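Local coordinates for cobalamin biosynthesis protein CobN (Mycobacterium tuberculosis, PDB 7C6O) that serves as the large, catalytic subunit of cobaltochelatase, the enzyme that inserts cobalt into the corrin ring during cobalamin biosynthesis, at residues I53-R56 against N61-W64; G475-E480 against P528-L533; D634-V639 against S677-L682; A958-A963 against Y1034-D1039. One frame throughout, in Å; residues are numbered along the deposited sequence.

How the contacts relate
The four contacts follow one another along the chain without interlocking, and none touches another. Contact 1 belongs to a small parallel sheet at the N-terminal end; the sodium site, Asp125 and Ser127, follows the last strand of that sheet, 110-114, along the chain. Its centre lies about 89 Å from that of contact 3, a helical packing on the far side of the chain's centre. Contacts 2, 3 and 4 all fall within the region related to magnesium chelatase. Contacts 2 and 4 approach most closely, with nearest atoms about 18 Å apart. Read together, the four illustrate how a ring or a charged group can tie separate elements of one large chain: CH-pi packing, a histidine bond and a shared carboxylate.

Contact 1 of 4, residues I53-R56 against N61-W64; sequences ISAR and NYRW
Arg56 crosses Trp64 obliquely, its aliphatic part over the six-membered ring. CB stands over one face, 4.0 Å from the centroid of the Trp64 six-membered ring and 24° off the normal, displaced toward the rim. CG continues the contact, 3.6 Å from Trp64 CH2, and CD still comes within 3.9 Å of Trp64 CZ2. CG is carried out anti to the backbone N (chi1 -177°), and the chain stays straight through CG and CD before bending at chi3. Beyond that bend the guanidinium turns away, its plane 87° from that of the indole, and NH1 reaches Asp332 in a salt bridge.

This packing belongs to a beta-alpha-beta crossover in a four-stranded parallel sheet of order 2-1-3-4, as in flavodoxin-like alpha/beta folds: strand 42-46 leads into helix 49-58, which returns the chain to strand 62-65, parallel to the first and at the edge of the sheet. The helix lies against its own return strand, and the alternate strand residues Tyr62 and Trp64 meet it.

Ala55 packs on Tyr62. Its methyl CB sits over one face of the phenol ring, 3.7 Å from Tyr62 CD2, in a CH-pi contact, while Ala55 also packs on Leu44 of the neighbouring strand 42-46 and on Leu149. The far end of the tyrosine is held independently: its OH bonds to the backbone O of Leu149 in helix 146-161, and His153 meets its ring edge-to-face.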
loop_
_atom_site.group_PDB
_atom_site.type_symbol
_atom_site.label_atom_id
_atom_site.label_comp_id
_atom_site.label_asym_id
_atom_site.label_seq_id
_atom_site.Cartn_x
_atom_site.Cartn_y
_atom_site.Cartn_z
ATOM N N ILE A 53 25.920 29.847 -3.849
ATOM C CA ILE A 53 26.501 28.880 -2.925
ATOM C C ILE A 53 27.933 28.553 -3.332
ATOM O O ILE A 53 28.821 28.430 -2.480
ATOM C CB ILE A 53 25.621 27.620 -2.848
ATOM C CG1 ILE A 53 24.223 27.986 -2.337
ATOM C CG2 ILE A 53 26.255 26.574 -1.942
ATOM C CD1 ILE A 53 23.237 26.840 -2.367
ATOM N N SER A 54 28.182 28.417 -4.638
ATOM C CA SER A 54 29.545 28.222 -5.122
ATOM C C SER A 54 30.444 29.378 -4.709
ATOM O O SER A 54 31.603 29.171 -4.327
ATOM C CB SER A 54 29.551 28.067 -6.643
ATOM O OG SER A 54 28.884 26.884 -7.050
ATOM N N ALA A 55 29.931 30.608 -4.791
ATOM C CA ALA A 55 30.705 31.764 -4.350
ATOM C C ALA A 55 30.985 31.696 -2.855
ATOM O O ALA A 55 32.095 32.011 -2.408
ATOM C CB ALA A 55 29.964 33.053 -4.704
ATOM N N ARG A 56 29.990 31.281 -2.066
ATOM C CA ARG A 56 30.202 31.105 -0.633
ATOM C C ARG A 56 31.237 30.020 -0.361
ATOM O O ARG A 56 32.130 30.201 0.475
ATOM C CB ARG A 56 28.878 30.767 0.056
ATOM C CG ARG A 56 28.977 30.627 1.569
ATOM C CD ARG A 56 27.624 30.304 2.180
ATOM N NE ARG A 56 27.181 28.953 1.846
ATOM C CZ ARG A 56 25.981 28.465 2.138
ATOM N NH1 ARG A 56 25.092 29.219 2.770
ATOM N NH2 ARG A 56 25.666 27.222 1.798
ATOM N N ASN A 61 36.309 36.789 -1.245
ATOM C CA ASN A 61 35.557 37.890 -0.646
ATOM C C ASN A 61 34.414 38.273 -1.580
ATOM O O ASN A 61 34.470 39.247 -2.335
ATOM C CB ASN A 61 36.463 39.079 -0.358
ATOM C CG ASN A 61 35.731 40.204 0.344
ATOM O OD1 ASN A 61 34.688 39.985 0.960
ATOM N ND2 ASN A 61 36.266 41.415 0.250
ATOM N N TYR A 62 33.350 37.483 -1.510
ATOM C CA TYR A 62 32.141 37.703 -2.284
ATOM C C TYR A 62 31.016 38.200 -1.389
ATOM O O TYR A 62 30.915 37.807 -0.223
ATOM C CB TYR A 62 31.662 36.408 -2.955
ATOM C CG TYR A 62 32.285 36.028 -4.281
ATOM C CD1 TYR A 62 31.928 36.684 -5.453
ATOM C CD2 TYR A 62 33.168 34.958 -4.374
ATOM C CE1 TYR A 62 32.471 36.317 -6.673
ATOM C CE2 TYR A 62 33.713 34.581 -5.589
ATOM C CZ TYR A 62 33.360 35.264 -6.736
ATOM O OH TYR A 62 33.899 34.890 -7.948
ATOM N N ARG A 63 30.191 39.084 -1.936
ATOM C CA ARG A 63 28.835 39.302 -1.459
ATOM C C ARG A 63 27.880 38.716 -2.490
ATOM O O ARG A 63 28.173 38.709 -3.689
ATOM C CB ARG A 63 28.528 40.789 -1.254
ATOM C CG ARG A 63 29.508 41.529 -0.364
ATOM C CD ARG A 63 29.440 41.070 1.081
ATOM N NE ARG A 63 30.411 41.787 1.901
ATOM C CZ ARG A 63 31.675 41.409 2.060
ATOM N NH1 ARG A 63 32.121 40.315 1.460
ATOM N NH2 ARG A 63 32.492 42.125 2.819
ATOM N N TRP A 64 26.741 38.210 -2.026
ATOM C CA TRP A 64 25.823 37.549 -2.943
ATOM C C TRP A 64 24.379 37.873 -2.600
ATOM O O TRP A 64 24.033 38.127 -1.443
ATOM C CB TRP A 64 26.019 36.031 -2.936
ATOM C CG TRP A 64 26.028 35.444 -1.567
ATOM C CD1 TRP A 64 24.942 35.129 -0.802
ATOM C CD2 TRP A 64 27.181 35.095 -0.794
ATOM N NE1 TRP A 64 25.350 34.606 0.400
ATOM C CE2 TRP A 64 26.720 34.574 0.431
ATOM C CE3 TRP A 64 28.558 35.172 -1.019
ATOM C CZ2 TRP A 64 27.587 34.134 1.429
ATOM C CZ3 TRP A 64 29.418 34.734 -0.028
ATOM C CH2 TRP A 64 28.929 34.221 1.181
#

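Contact 2 of 4, residues G475-E480 against P528-L533; sequences GPPPGE and PSHHYL
His530 NE2 gives its hydrogen to the carbonyl O of Gly475, 2.8 Å away, in a nearly straight bond (164° at the hydrogen). The acceptor lies in the plane of the imidazole, whereas the donor is tilted 27° from the carbonyl plane of Gly475. The other ring nitrogen, ND1, is bonded to the hydroxyl of Tyr455, so both nitrogens are engaged and the ring's rotation is fixed.

The proline-rich loop 475-480 packs against this ring. Pro477 CA lies over one face, 3.9 Å from the centroid of the His530 ring, in a CH-pi contact, and Pro477 CB reaches His530 CE1 at 3.9 Å. A cis peptide precedes Pro478, whose carbonyl O comes within 3.4 Å of His530 CB. Gly479, with no side chain, passes close by, its N 3.6 Å from His530 CD2.

The histidine occupies the first turn of helix 530-539, just after the N-cap Ser529, whose OG accepts from Tyr532 N. The contact thus joins that helix start to the loop that follows helix 464-474. The proton on NE2 is spent on a backbone carbonyl, and a neutral ring could then use ND1 as acceptor toward Tyr455.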
loop_
_atom_site.group_PDB
_atom_site.type_symbol
_atom_site.label_atom_id
_atom_site.label_comp_id
_atom_site.label_asym_id
_atom_site.label_seq_id
_atom_site.Cartn_x
_atom_site.Cartn_y
_atom_site.Cartn_z
ATOM N N GLY A 475 6.453 -1.197 31.750
ATOM C CA GLY A 475 7.305 -1.184 32.915
ATOM C C GLY A 475 8.769 -1.079 32.539
ATOM O O GLY A 475 9.134 -1.140 31.361
ATOM N N PRO A 476 9.637 -0.913 33.535
ATOM C CA PRO A 476 11.065 -0.854 33.245
ATOM C C PRO A 476 11.541 -2.165 32.660
ATOM O O PRO A 476 10.921 -3.224 32.875
ATOM C CB PRO A 476 11.694 -0.581 34.621
ATOM C CG PRO A 476 10.674 -0.996 35.613
ATOM C CD PRO A 476 9.344 -0.754 34.969
ATOM N N PRO A 477 12.627 -2.145 31.888
ATOM C CA PRO A 477 13.144 -3.391 31.338
ATOM C C PRO A 477 13.590 -4.312 32.456
ATOM O O PRO A 477 14.033 -3.849 33.524
ATOM C CB PRO A 477 14.329 -2.931 30.478
ATOM C CG PRO A 477 14.772 -1.650 31.117
ATOM C CD PRO A 477 13.502 -0.997 31.587
ATOM N N PRO A 478 13.486 -5.637 32.259
ATOM C CA PRO A 478 13.047 -6.327 31.041
ATOM C C PRO A 478 11.538 -6.557 30.950
ATOM O O PRO A 478 11.096 -7.383 30.150
ATOM C CB PRO A 478 13.774 -7.665 31.142
ATOM C CG PRO A 478 13.754 -7.946 32.610
ATOM C CD PRO A 478 13.911 -6.599 33.294
ATOM N N GLY A 479 10.761 -5.844 31.760
ATOM C CA GLY A 479 9.323 -6.010 31.751
ATOM C C GLY A 479 8.866 -7.224 32.540
ATOM O O GLY A 479 9.605 -7.815 33.335
ATOM N N GLU A 480 7.608 -7.600 32.303
ATOM C CA GLU A 480 6.992 -8.736 32.974
ATOM C C GLU A 480 6.450 -9.780 32.008
ATOM O O GLU A 480 5.814 -10.744 32.454
ATOM C CB GLU A 480 5.855 -8.259 33.892
ATOM C CG GLU A 480 6.296 -7.345 35.015
ATOM C CD GLU A 480 5.124 -6.652 35.687
ATOM O OE1 GLU A 480 4.143 -6.316 34.988
ATOM O OE2 GLU A 480 5.183 -6.445 36.917
ATOM N N PRO A 528 5.387 -1.513 21.200
ATOM C CA PRO A 528 5.801 -2.911 21.341
ATOM C C PRO A 528 6.344 -3.167 22.738
ATOM O O PRO A 528 6.894 -2.274 23.387
ATOM C CB PRO A 528 6.894 -3.070 20.277
ATOM C CG PRO A 528 7.443 -1.688 20.109
ATOM C CD PRO A 528 6.246 -0.781 20.251
ATOM N N SER A 529 6.172 -4.401 23.200
ATOM C CA SER A 529 6.637 -4.797 24.520
ATOM C C SER A 529 8.143 -5.054 24.505
ATOM O O SER A 529 8.784 -5.104 23.452
ATOM C CB SER A 529 5.904 -6.049 24.993
ATOM O OG SER A 529 6.302 -7.177 24.226
ATOM N N HIS A 530 8.711 -5.217 25.705
ATOM C CA HIS A 530 10.110 -5.622 25.801
ATOM C C HIS A 530 10.329 -6.996 25.182
ATOM O O HIS A 530 11.382 -7.250 24.588
ATOM C CB HIS A 530 10.571 -5.629 27.261
ATOM C CG HIS A 530 10.569 -4.279 27.912
ATOM N ND1 HIS A 530 11.436 -3.271 27.546
ATOM C CD2 HIS A 530 9.816 -3.780 28.920
ATOM C CE1 HIS A 530 11.211 -2.208 28.297
ATOM N NE2 HIS A 530 10.233 -2.489 29.138
ATOM N N HIS A 531 9.349 -7.894 25.311
ATOM C CA HIS A 531 9.465 -9.208 24.686
ATOM C C HIS A 531 9.471 -9.094 23.165
ATOM O O HIS A 531 10.261 -9.764 22.489
ATOM C CB HIS A 531 8.326 -10.111 25.157
ATOM C CG HIS A 531 8.322 -11.462 24.515
ATOM N ND1 HIS A 531 7.474 -11.791 23.480
ATOM C CD2 HIS A 531 9.066 -12.567 24.758
ATOM C CE1 HIS A 531 7.693 -13.043 23.115
ATOM N NE2 HIS A 531 8.656 -13.534 23.875
ATOM N N TYR A 532 8.598 -8.247 22.613
ATOM C CA TYR A 532 8.581 -8.022 21.171
ATOM C C TYR A 532 9.933 -7.514 20.686
ATOM O O TYR A 532 10.490 -8.026 19.708
ATOM C CB TYR A 532 7.468 -7.031 20.816
ATOM C CG TYR A 532 7.186 -6.898 19.335
ATOM C CD1 TYR A 532 8.048 -6.192 18.501
ATOM C CD2 TYR A 532 6.052 -7.465 18.770
ATOM C CE1 TYR A 532 7.796 -6.066 17.153
ATOM C CE2 TYR A 532 5.789 -7.342 17.415
ATOM C CZ TYR A 532 6.664 -6.641 16.613
ATOM O OH TYR A 532 6.415 -6.514 15.266
ATOM N N LEU A 533 10.478 -6.501 21.364
ATOM C CA LEU A 533 11.760 -5.940 20.952
ATOM C C LEU A 533 12.892 -6.942 21.143
ATOM O O LEU A 533 13.763 -7.072 20.275
ATOM C CB LEU A 533 12.041 -4.654 21.729
ATOM C CG LEU A 533 11.050 -3.511 21.497
ATOM C CD1 LEU A 533 11.276 -2.388 22.499
ATOM C CD2 LEU A 533 11.164 -2.989 20.075
#

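Contact 3 of 4, residues D634-V639 against S677-L682; sequences DEHASV and SFDDML
A histidine-carboxylate pair bridges two helices, 624-642 and 675-694, in an outlying helical part of the chain. His636 NE2 donates to Asp679 OD1 at 3.0 Å, but the bond is bent, 137° at the hydrogen. The oxygen is met from above the carboxylate plane, 61° out of it, and the ring and carboxylate planes stand nearly perpendicular. Asp679 OD1 also takes a salt bridge from Arg651 NE, so the same oxygen serves two donors, and the positive guanidinium would be expected to stabilise the carboxylate's charge.

The arrangement is a side-chain bridge between helices 624-642 and 675-694, with helix 647-660 packed against both: it supplies Arg651 and also lines the histidine through Leu647 and Ile650. The two backbones remain well separated, with CA atoms of His636 and Asp679 9.1 Å apart, and the span is made by the side chains alone.

Leu682 adds the apolar half. One turn on from Asp679, it comes from the direction opposite to His636 and sets its CD1 methyl squarely over the imidazole face, 3.5 Å from the centroid of the His636 ring. His636 CG runs anti to the backbone N (chi1 178°), which extends the ring across the gap, placing its edge at Asp679 and its face beneath the leucine methyl.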
loop_
_atom_site.group_PDB
_atom_site.type_symbol
_atom_site.label_atom_id
_atom_site.label_comp_id
_atom_site.label_asym_id
_atom_site.label_seq_id
_atom_site.Cartn_x
_atom_site.Cartn_y
_atom_site.Cartn_z
ATOM N N ASP A 634 -36.206 -23.293 -15.128
ATOM C CA ASP A 634 -36.277 -23.740 -16.516
ATOM C C ASP A 634 -37.641 -24.340 -16.827
ATOM O O ASP A 634 -38.224 -24.064 -17.883
ATOM C CB ASP A 634 -35.176 -24.759 -16.805
ATOM C CG ASP A 634 -33.789 -24.168 -16.694
ATOM O OD1 ASP A 634 -33.663 -22.924 -16.716
ATOM O OD2 ASP A 634 -32.822 -24.954 -16.592
ATOM N N GLU A 635 -38.165 -25.165 -15.919
ATOM C CA GLU A 635 -39.492 -25.736 -16.119
ATOM C C GLU A 635 -40.557 -24.647 -16.159
ATOM O O GLU A 635 -41.504 -24.722 -16.951
ATOM C CB GLU A 635 -39.793 -26.750 -15.015
ATOM C CG GLU A 635 -41.127 -27.464 -15.166
ATOM C CD GLU A 635 -41.312 -28.569 -14.141
ATOM O OE1 GLU A 635 -40.360 -28.841 -13.378
ATOM O OE2 GLU A 635 -42.410 -29.164 -14.099
ATOM N N HIS A 636 -40.414 -23.623 -15.315
ATOM C CA HIS A 636 -41.360 -22.512 -15.335
ATOM C C HIS A 636 -41.367 -21.821 -16.692
ATOM O O HIS A 636 -42.433 -21.472 -17.216
ATOM C CB HIS A 636 -41.021 -21.518 -14.224
ATOM C CG HIS A 636 -41.905 -20.309 -14.202
ATOM N ND1 HIS A 636 -41.654 -19.190 -14.966
ATOM C CD2 HIS A 636 -43.036 -20.046 -13.508
ATOM C CE1 HIS A 636 -42.594 -18.289 -14.744
ATOM N NE2 HIS A 636 -43.445 -18.783 -13.862
ATOM N N ALA A 637 -40.187 -21.619 -17.281
ATOM C CA ALA A 637 -40.114 -20.972 -18.586
ATOM C C ALA A 637 -40.811 -21.808 -19.651
ATOM O O ALA A 637 -41.473 -21.265 -20.544
ATOM C CB ALA A 637 -38.656 -20.718 -18.965
ATOM N N SER A 638 -40.679 -23.134 -19.571
ATOM C CA SER A 638 -41.340 -23.999 -20.542
ATOM C C SER A 638 -42.854 -23.962 -20.372
ATOM O O SER A 638 -43.594 -23.895 -21.360
ATOM C CB SER A 638 -40.819 -25.429 -20.410
ATOM O OG SER A 638 -39.421 -25.482 -20.626
ATOM N N VAL A 639 -43.330 -24.000 -19.127
ATOM C CA VAL A 639 -44.767 -23.953 -18.877
ATOM C C VAL A 639 -45.344 -22.618 -19.334
ATOM O O VAL A 639 -46.437 -22.563 -19.910
ATOM C CB VAL A 639 -45.057 -24.224 -17.388
ATOM C CG1 VAL A 639 -46.533 -24.048 -17.091
ATOM C CG2 VAL A 639 -44.607 -25.627 -17.011
ATOM N N SER A 677 -47.953 -10.888 -9.932
ATOM C CA SER A 677 -46.624 -10.319 -9.760
ATOM C C SER A 677 -45.560 -11.386 -9.544
ATOM O O SER A 677 -44.382 -11.047 -9.391
ATOM C CB SER A 677 -46.614 -9.333 -8.585
ATOM O OG SER A 677 -47.345 -8.160 -8.894
ATOM N N PHE A 678 -45.946 -12.666 -9.543
ATOM C CA PHE A 678 -45.014 -13.734 -9.195
ATOM C C PHE A 678 -43.938 -13.912 -10.261
ATOM O O PHE A 678 -42.758 -14.089 -9.933
ATOM C CB PHE A 678 -45.785 -15.038 -8.988
ATOM C CG PHE A 678 -45.017 -16.090 -8.241
ATOM C CD1 PHE A 678 -45.160 -16.228 -6.870
ATOM C CD2 PHE A 678 -44.159 -16.949 -8.911
ATOM C CE1 PHE A 678 -44.459 -17.198 -6.176
ATOM C CE2 PHE A 678 -43.456 -17.922 -8.227
ATOM C CZ PHE A 678 -43.605 -18.047 -6.855
ATOM N N ASP A 679 -44.322 -13.870 -11.540
ATOM C CA ASP A 679 -43.348 -14.069 -12.610
ATOM C C ASP A 679 -42.340 -12.930 -12.682
ATOM O O ASP A 679 -41.186 -13.154 -13.060
ATOM C CB ASP A 679 -44.064 -14.232 -13.948
ATOM C CG ASP A 679 -44.892 -15.495 -14.009
ATOM O OD1 ASP A 679 -44.815 -16.297 -13.053
ATOM O OD2 ASP A 679 -45.621 -15.687 -15.005
ATOM N N ASP A 680 -42.754 -11.708 -12.339
ATOM C CA ASP A 680 -41.801 -10.608 -12.259
ATOM C C ASP A 680 -40.802 -10.839 -11.134
ATOM O O ASP A 680 -39.618 -10.508 -11.264
ATOM C CB ASP A 680 -42.536 -9.283 -12.059
ATOM C CG ASP A 680 -41.604 -8.087 -12.104
ATOM O OD1 ASP A 680 -40.532 -8.188 -12.736
ATOM O OD2 ASP A 680 -41.941 -7.047 -11.499
ATOM N N MET A 681 -41.266 -11.406 -10.019
ATOM C CA MET A 681 -40.358 -11.756 -8.934
ATOM C C MET A 681 -39.342 -12.800 -9.377
ATOM O O MET A 681 -38.187 -12.766 -8.939
ATOM C CB MET A 681 -41.162 -12.254 -7.731
ATOM C CG MET A 681 -40.330 -12.652 -6.524
ATOM S SD MET A 681 -39.830 -14.384 -6.561
ATOM C CE MET A 681 -41.418 -15.210 -6.561
ATOM N N LEU A 682 -39.745 -13.723 -10.253
ATOM C CA LEU A 682 -38.822 -14.753 -10.720
ATOM C C LEU A 682 -37.735 -14.175 -11.614
ATOM O O LEU A 682 -36.642 -14.746 -11.703
ATOM C CB LEU A 682 -39.582 -15.853 -11.458
ATOM C CG LEU A 682 -40.538 -16.691 -10.608
ATOM C CD1 LEU A 682 -41.164 -17.784 -11.454
ATOM C CD2 LEU A 682 -39.822 -17.286 -9.402
#

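Contact 4 of 4, residues A958-A963 against Y1034-D1039; sequences AVRLVA and YGRDLD
Charge dominates the meeting of Arg960 with Arg1036. Arg960 NH2 comes to 3.2 Å from Arg1036 NE, yet both are donors and no hydrogen bond joins them. Their common partner explains the closeness: Asp957 OD1 forms salt bridges with Arg960 NH2 and with Arg1036 NE, so one carboxylate oxygen draws the two cations together and would offset their mutual charge. Asp956 adds a second acidic group, its OD2 taking Arg960 NE as well as the backbone N of Arg1036.

Van der Waals contact follows from the same geometry. The side chains cross at about a right angle, with their guanidinium planes 82° apart, and Arg960 NH2 lies at the edge of the Arg1036 guanidinium, near its plane. It also rests against the methylenes of that residue, 3.3 Å from Arg1036 CD and 3.5 Å from Arg1036 CG. Arg1036 runs extended from CG to NE, whereas Arg960 bends at chi3 (-77°), which turns its head group across the other side chain.

Within the loop, Leu1038 N bonds to Gly1035 O at 3.0 Å, closing a type II beta turn between strands 1032-1034 and 1041-1042. The whole is a surface charge cluster in which consecutive aspartates of helix 949-963 hold a helix arginine and the arginine of a turn joining two antiparallel strands at the edge of a mixed sheet.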
loop_
_atom_site.group_PDB
_atom_site.type_symbol
_atom_site.label_atom_id
_atom_site.label_comp_id
_atom_site.label_asym_id
_atom_site.label_seq_id
_atom_site.Cartn_x
_atom_site.Cartn_y
_atom_site.Cartn_z
ATOM N N ALA A 958 -12.609 19.715 -1.432
ATOM C CA ALA A 958 -13.891 19.591 -2.119
ATOM C C ALA A 958 -15.057 19.852 -1.175
ATOM O O ALA A 958 -16.030 20.515 -1.553
ATOM C CB ALA A 958 -14.016 18.206 -2.754
ATOM N N VAL A 959 -14.980 19.333 0.051
ATOM C CA VAL A 959 -16.033 19.570 1.037
ATOM C C VAL A 959 -16.164 21.059 1.329
ATOM O O VAL A 959 -17.265 21.622 1.309
ATOM C CB VAL A 959 -15.755 18.773 2.324
ATOM C CG1 VAL A 959 -16.741 19.177 3.413
ATOM C CG2 VAL A 959 -15.829 17.282 2.052
ATOM N N ARG A 960 -15.038 21.717 1.620
ATOM C CA ARG A 960 -15.075 23.147 1.904
ATOM C C ARG A 960 -15.507 23.946 0.682
ATOM O O ARG A 960 -16.187 24.970 0.821
ATOM C CB ARG A 960 -13.709 23.614 2.406
ATOM C CG ARG A 960 -13.406 23.170 3.830
ATOM C CD ARG A 960 -12.042 23.652 4.302
ATOM N NE ARG A 960 -10.961 22.847 3.746
ATOM C CZ ARG A 960 -10.164 23.240 2.759
ATOM N NH1 ARG A 960 -10.316 24.440 2.217
ATOM N NH2 ARG A 960 -9.210 22.432 2.321
ATOM N N LEU A 961 -15.131 23.491 -0.514
ATOM C CA LEU A 961 -15.572 24.137 -1.747
ATOM C C LEU A 961 -17.093 24.212 -1.810
ATOM O O LEU A 961 -17.671 25.297 -1.943
ATOM C CB LEU A 961 -15.019 23.374 -2.953
ATOM C CG LEU A 961 -14.622 24.112 -4.235
ATOM C CD1 LEU A 961 -14.264 23.104 -5.320
ATOM C CD2 LEU A 961 -15.708 25.059 -4.724
ATOM N N VAL A 962 -17.763 23.061 -1.707
ATOM C CA VAL A 962 -19.213 23.033 -1.861
ATOM C C VAL A 962 -19.944 23.529 -0.621
ATOM O O VAL A 962 -21.089 23.985 -0.733
ATOM C CB VAL A 962 -19.707 21.621 -2.220
ATOM C CG1 VAL A 962 -19.131 21.192 -3.549
ATOM C CG2 VAL A 962 -19.345 20.622 -1.128
ATOM N N ALA A 963 -19.327 23.451 0.561
ATOM C CA ALA A 963 -19.970 24.000 1.750
ATOM C C ALA A 963 -20.123 25.511 1.643
ATOM O O ALA A 963 -21.044 26.087 2.234
ATOM C CB ALA A 963 -19.173 23.634 3.002
ATOM N N TYR A 1034 -8.780 14.705 9.756
ATOM C CA TYR A 1034 -7.707 14.967 8.810
ATOM C C TYR A 1034 -8.157 15.989 7.778
ATOM O O TYR A 1034 -9.345 16.096 7.458
ATOM C CB TYR A 1034 -7.242 13.675 8.127
ATOM C CG TYR A 1034 -6.440 12.806 9.065
ATOM C CD1 TYR A 1034 -5.064 12.955 9.170
ATOM C CD2 TYR A 1034 -7.063 11.864 9.879
ATOM C CE1 TYR A 1034 -4.325 12.179 10.042
ATOM C CE2 TYR A 1034 -6.331 11.080 10.756
ATOM C CZ TYR A 1034 -4.962 11.242 10.832
ATOM O OH TYR A 1034 -4.226 10.470 11.702
ATOM N N GLY A 1035 -7.192 16.740 7.264
ATOM C CA GLY A 1035 -7.436 17.859 6.381
ATOM C C GLY A 1035 -6.612 19.059 6.785
ATOM O O GLY A 1035 -5.802 19.012 7.709
ATOM N N ARG A 1036 -6.833 20.160 6.069
ATOM C CA ARG A 1036 -6.073 21.379 6.319
ATOM C C ARG A 1036 -6.335 21.901 7.728
ATOM O O ARG A 1036 -7.487 22.082 8.133
ATOM C CB ARG A 1036 -6.427 22.450 5.287
ATOM C CG ARG A 1036 -6.028 22.111 3.855
ATOM C CD ARG A 1036 -6.129 23.343 2.960
ATOM N NE ARG A 1036 -6.117 23.011 1.537
ATOM C CZ ARG A 1036 -5.023 22.977 0.784
ATOM N NH1 ARG A 1036 -3.840 23.248 1.317
ATOM N NH2 ARG A 1036 -5.111 22.668 -0.505
ATOM N N ASP A 1037 -5.253 22.140 8.472
ATOM C CA ASP A 1037 -5.293 22.598 9.861
ATOM C C ASP A 1037 -5.971 21.593 10.789
ATOM O O ASP A 1037 -6.374 21.945 11.901
ATOM C CB ASP A 1037 -5.970 23.967 9.986
ATOM C CG ASP A 1037 -5.259 25.040 9.187
ATOM O OD1 ASP A 1037 -4.011 25.017 9.139
ATOM O OD2 ASP A 1037 -5.951 25.900 8.603
ATOM N N LEU A 1038 -6.109 20.342 10.353
ATOM C CA LEU A 1038 -6.613 19.267 11.198
ATOM C C LEU A 1038 -5.502 18.296 11.577
ATOM O O LEU A 1038 -5.163 18.175 12.758
ATOM C CB LEU A 1038 -7.764 18.538 10.490
ATOM C CG LEU A 1038 -8.988 19.409 10.202
ATOM C CD1 LEU A 1038 -10.035 18.641 9.414
ATOM C CD2 LEU A 1038 -9.578 19.945 11.500
ATOM N N ASP A 1039 -4.938 17.588 10.595
ATOM C CA ASP A 1039 -3.697 16.826 10.755
ATOM C C ASP A 1039 -3.787 15.769 11.855
ATOM O O ASP A 1039 -2.798 15.482 12.536
ATOM C CB ASP A 1039 -2.514 17.762 11.014
ATOM C CG ASP A 1039 -2.317 18.766 9.896
ATOM O OD1 ASP A 1039 -2.405 18.369 8.716
ATOM O OD2 ASP A 1039 -2.085 19.953 10.199
#